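Local coordinates for protein tryptophan halogenase (Shewanella frigidimarina, PDB 2PYX) that probably binds FAD and acts as a flavin-dependent monooxygenase of the tryptophan halogenase family, at residues A[143-146]-A[147-151]; A[312-315]-A[316-319]. All coordinates share one frame; numbering follows the deposited sequence.

Both contacts are local, within the end of one helix: contact 1 takes in all of the short helix 144-149, contact 2 the last turns of helix 306-317, and each closes with a Schellman motif at a glycine. Contact 1 is the more buried and the more polar: glutamines and a threonine face strands 87-95 and 108-112, and Gln-144 lies about 9 Å, side chain to side chain, from Lys-89, the predicted active-site residue. Contact 2 is only partly buried and lies away from the annotated sites; leucine, phenylalanine and valine do most of its packing. Its helix rests on strands 255-262, 274-279 and 292-299 of the same large mixed sheet. The centres are about 26 Å apart.

Contact 1: A[143-146]-A[147-151]; sequences SQQV and LTQLG
Gln-145 and Gln-149, one helical turn apart, lay their side-chain amides over each other with the planes 17° from parallel. The closest approach puts Gln-149 OE1 3.4 Å from Gln-145 CD. Gln-145 reaches it by leaving the backbone with CG opposite N and then bending at chi2 (56°), whereas Gln-149 runs extended beyond CG. Arg-93, outside the turn, gives a hydrogen bond to Gln-145 OE1. A water 3.0 Å from Gln-149 NE2 also donates to Val-146 O and clips the side chain to the backbone. With an alanine in place of Gln-145 the amide is gone, which would probably cost Arg-93 that acceptor and leave the Gln-149 amide with its water but without the stack, and so freer to turn.

Thr-148 OG1 (chi1 60°) and Thr-148 N both reach back to Gln-144 O, at 2.5 and 2.9 Å, so two donors grip that carbonyl. Leu-147 CD1 lies beside Ser-143, 3.4 Å from Ser-143 OG. Gly-151, at positive phi, ends the helix in a Schellman motif, not far from Lys-89, the predicted active-site residue. Bonds from Ser-143 to Asn-166 and from Gln-144 to Ser-114, Asn-167 and Gln-90 satisfy buried polar ends; with Arg-93 they tie the helix to strand 87-95 and the chain around Ser-114 and Asn-166, while helix 484-507 covers Ser-143, Val-146 and Leu-147.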
loop_
_atom_site.group_PDB
_atom_site.type_symbol
_atom_site.label_atom_id
_atom_site.label_comp_id
_atom_site.label_asym_id
_atom_site.label_seq_id
_atom_site.Cartn_x
_atom_site.Cartn_y
_atom_site.Cartn_z
ATOM N N SER A 143 3.464 2.810 -20.912
ATOM C CA SER A 143 4.676 3.595 -21.174
ATOM C C SER A 143 5.624 3.589 -19.983
ATOM O O SER A 143 6.802 3.896 -20.111
ATOM C CB SER A 143 4.326 5.043 -21.570
ATOM O OG SER A 143 3.662 5.719 -20.522
ATOM N N GLN A 144 5.139 3.200 -18.803
ATOM C CA GLN A 144 5.955 3.321 -17.589
ATOM C C GLN A 144 7.157 2.421 -17.520
ATOM O O GLN A 144 8.123 2.714 -16.816
ATOM C CB GLN A 144 5.090 3.067 -16.346
ATOM C CG GLN A 144 4.414 4.299 -15.911
ATOM C CD GLN A 144 3.530 4.149 -14.682
ATOM O OE1 GLN A 144 2.896 3.129 -14.511
ATOM N NE2 GLN A 144 3.432 5.217 -13.874
ATOM N N GLN A 145 7.126 1.284 -18.198
ATOM C CA GLN A 145 8.292 0.397 -18.161
ATOM C C GLN A 145 9.495 1.149 -18.704
ATOM O O GLN A 145 10.501 1.309 -18.013
ATOM C CB GLN A 145 8.062 -0.910 -18.919
ATOM C CG GLN A 145 9.258 -1.861 -19.046
ATOM C CD GLN A 145 9.878 -2.254 -17.690
ATOM O OE1 GLN A 145 10.149 -1.397 -16.839
ATOM N NE2 GLN A 145 10.094 -3.537 -17.491
ATOM N N VAL A 146 9.338 1.686 -19.910
ATOM C CA VAL A 146 10.397 2.438 -20.564
ATOM C C VAL A 146 10.742 3.716 -19.788
ATOM O O VAL A 146 11.912 4.000 -19.582
ATOM C CB VAL A 146 10.016 2.753 -22.038
ATOM C CG1 VAL A 146 10.993 3.742 -22.629
ATOM C CG2 VAL A 146 9.974 1.460 -22.857
ATOM N N LEU A 147 9.732 4.458 -19.330
ATOM C CA LEU A 147 9.971 5.735 -18.693
ATOM C C LEU A 147 10.655 5.590 -17.331
ATOM O O LEU A 147 11.546 6.344 -16.985
ATOM C CB LEU A 147 8.664 6.517 -18.585
ATOM C CG LEU A 147 7.989 6.793 -19.944
ATOM C CD1 LEU A 147 6.577 7.330 -19.807
ATOM C CD2 LEU A 147 8.804 7.758 -20.770
ATOM N N THR A 148 10.243 4.603 -16.549
ATOM C CA THR A 148 10.853 4.389 -15.246
ATOM C C THR A 148 12.278 3.841 -15.391
ATOM O O THR A 148 13.131 4.146 -14.569
ATOM C CB THR A 148 9.975 3.495 -14.329
ATOM O OG1 THR A 148 9.779 2.231 -14.946
ATOM C CG2 THR A 148 8.647 4.158 -14.057
ATOM N N GLN A 149 12.526 3.040 -16.434
ATOM C CA GLN A 149 13.898 2.575 -16.704
ATOM C C GLN A 149 14.829 3.776 -16.920
ATOM O O GLN A 149 16.016 3.757 -16.552
ATOM C CB GLN A 149 13.907 1.651 -17.912
ATOM C CG GLN A 149 13.370 0.259 -17.581
ATOM C CD GLN A 149 13.166 -0.636 -18.810
ATOM O OE1 GLN A 149 13.132 -1.864 -18.683
ATOM N NE2 GLN A 149 13.037 -0.030 -19.998
ATOM N N LEU A 150 14.276 4.817 -17.518
ATOM C CA LEU A 150 14.998 6.074 -17.765
ATOM C C LEU A 150 15.040 7.037 -16.579
ATOM O O LEU A 150 15.561 8.146 -16.700
ATOM C CB LEU A 150 14.340 6.772 -18.931
ATOM C CG LEU A 150 14.517 6.100 -20.283
ATOM C CD1 LEU A 150 13.628 6.747 -21.290
ATOM C CD2 LEU A 150 15.984 6.186 -20.736
ATOM N N GLY A 151 14.463 6.644 -15.442
ATOM C CA GLY A 151 14.443 7.464 -14.249
ATOM C C GLY A 151 13.553 8.683 -14.337
ATOM O O GLY A 151 13.774 9.672 -13.611
HETATM O O HOH W 1 13.998 2.500 -21.186
#

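Contact 2: A[312-315]-A[316-319]; sequences TLFN and YLGV
Leu-317 folds back over the preceding turn and meets both Leu-313 and Phe-314. Its CB lies 3.6 Å from Phe-314 O. With CG swung opposite its own carbonyl carbon (chi1 -64°), the branch point comes to 3.4 Å from Leu-313 O, the carbonyl that also accepts the backbone bond from Leu-317 N. At the tip, CD1 touches two neighbours on the same side, Leu-313 CG and Phe-314 CD1, each 4.2 Å from it, the leucines crossing at a slant and the methyl approaching the phenyl ring obliquely. Beyond the turn Leu-317 also packs on Val-295, Ile-259 and Val-261 of the sheet below.

Val-319 meets Phe-314 from the other end of the turn, its CG2 3.9 Å from Phe-314 CB, and Leu-327 touches both residues. Tyr-316 points its ring elsewhere, over strands 274-279 and 292-299, and its OH bonds to Asp-286 of strand 282-288. On the more open side, a water donates to both Asn-315 OD1 and Val-319 O, joining the last turn to the chain that leaves it.

The backbone ends the helix in the same place. Val-319 N points almost straight at Phe-314 O (3.1 Å, 173° at the hydrogen), Gly-318 N adds a weak bond to that oxygen, and it reaches Asn-315 O from well above the carbonyl plane. With Gly-318 at positive phi and the apolar pair Phe-314 and Val-319 closing over the turn, this is a Schellman motif, here ending helix 306-317 where it lies on the large mixed sheet.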
loop_
_atom_site.group_PDB
_atom_site.type_symbol
_atom_site.label_atom_id
_atom_site.label_comp_id
_atom_site.label_asym_id
_atom_site.label_seq_id
_atom_site.Cartn_x
_atom_site.Cartn_y
_atom_site.Cartn_z
ATOM N N THR A 312 23.338 -11.017 4.394
ATOM C CA THR A 312 22.651 -10.799 3.154
ATOM C C THR A 312 22.294 -9.334 2.947
ATOM O O THR A 312 22.483 -8.808 1.848
ATOM C CB THR A 312 21.379 -11.717 3.116
ATOM O OG1 THR A 312 21.800 -13.079 3.236
ATOM C CG2 THR A 312 20.618 -11.556 1.825
ATOM N N LEU A 313 21.777 -8.670 3.977
ATOM C CA LEU A 313 21.435 -7.234 3.843
ATOM C C LEU A 313 22.700 -6.450 3.509
ATOM O O LEU A 313 22.722 -5.573 2.619
ATOM C CB LEU A 313 20.824 -6.665 5.124
ATOM C CG LEU A 313 20.491 -5.168 5.142
ATOM C CD1 LEU A 313 19.580 -4.773 3.980
ATOM C CD2 LEU A 313 19.955 -4.746 6.458
ATOM N N PHE A 314 23.751 -6.753 4.251
ATOM C CA PHE A 314 24.988 -5.971 4.079
ATOM C C PHE A 314 25.603 -6.218 2.706
ATOM O O PHE A 314 26.181 -5.294 2.122
ATOM C CB PHE A 314 25.993 -6.264 5.209
ATOM C CG PHE A 314 25.621 -5.693 6.542
ATOM C CD1 PHE A 314 24.503 -4.880 6.716
ATOM C CD2 PHE A 314 26.400 -5.956 7.663
ATOM C CE1 PHE A 314 24.173 -4.359 7.957
ATOM C CE2 PHE A 314 26.075 -5.419 8.895
ATOM C CZ PHE A 314 24.978 -4.615 9.047
ATOM N N ASN A 315 25.514 -7.435 2.192
ATOM C CA ASN A 315 25.943 -7.739 0.834
ATOM C C ASN A 315 25.200 -6.882 -0.174
ATOM O O ASN A 315 25.783 -6.344 -1.116
ATOM C CB ASN A 315 25.805 -9.214 0.496
ATOM C CG ASN A 315 26.789 -10.096 1.244
ATOM O OD1 ASN A 315 27.772 -9.612 1.805
ATOM N ND2 ASN A 315 26.515 -11.401 1.266
ATOM N N TYR A 316 23.882 -6.757 -0.006
ATOM C CA TYR A 316 23.084 -5.935 -0.927
ATOM C C TYR A 316 23.540 -4.481 -0.897
ATOM O O TYR A 316 23.537 -3.801 -1.941
ATOM C CB TYR A 316 21.586 -6.046 -0.551
ATOM C CG TYR A 316 20.671 -5.104 -1.311
ATOM C CD1 TYR A 316 20.070 -5.483 -2.506
ATOM C CD2 TYR A 316 20.409 -3.832 -0.829
ATOM C CE1 TYR A 316 19.229 -4.620 -3.181
ATOM C CE2 TYR A 316 19.557 -2.949 -1.521
ATOM C CZ TYR A 316 19.009 -3.359 -2.709
ATOM O OH TYR A 316 18.161 -2.523 -3.430
ATOM N N LEU A 317 23.891 -3.999 0.296
ATOM C CA LEU A 317 24.360 -2.615 0.481
ATOM C C LEU A 317 25.791 -2.427 -0.014
ATOM O O LEU A 317 26.209 -1.293 -0.208
ATOM C CB LEU A 317 24.284 -2.201 1.949
ATOM C CG LEU A 317 22.878 -2.144 2.597
ATOM C CD1 LEU A 317 22.965 -1.940 4.112
ATOM C CD2 LEU A 317 21.991 -1.089 1.944
ATOM N N GLY A 318 26.525 -3.518 -0.198
ATOM C CA GLY A 318 27.903 -3.441 -0.681
ATOM C C GLY A 318 28.871 -3.026 0.411
ATOM O O GLY A 318 29.890 -2.378 0.123
ATOM N N VAL A 319 28.576 -3.380 1.659
ATOM C CA VAL A 319 29.410 -2.990 2.790
ATOM C C VAL A 319 29.936 -4.211 3.527
ATOM O O VAL A 319 29.265 -5.223 3.638
ATOM C CB VAL A 319 28.677 -2.043 3.782
ATOM C CG1 VAL A 319 28.189 -0.807 3.053
ATOM C CG2 VAL A 319 27.501 -2.728 4.492
HETATM O O HOH W 2 28.890 -7.932 3.655
#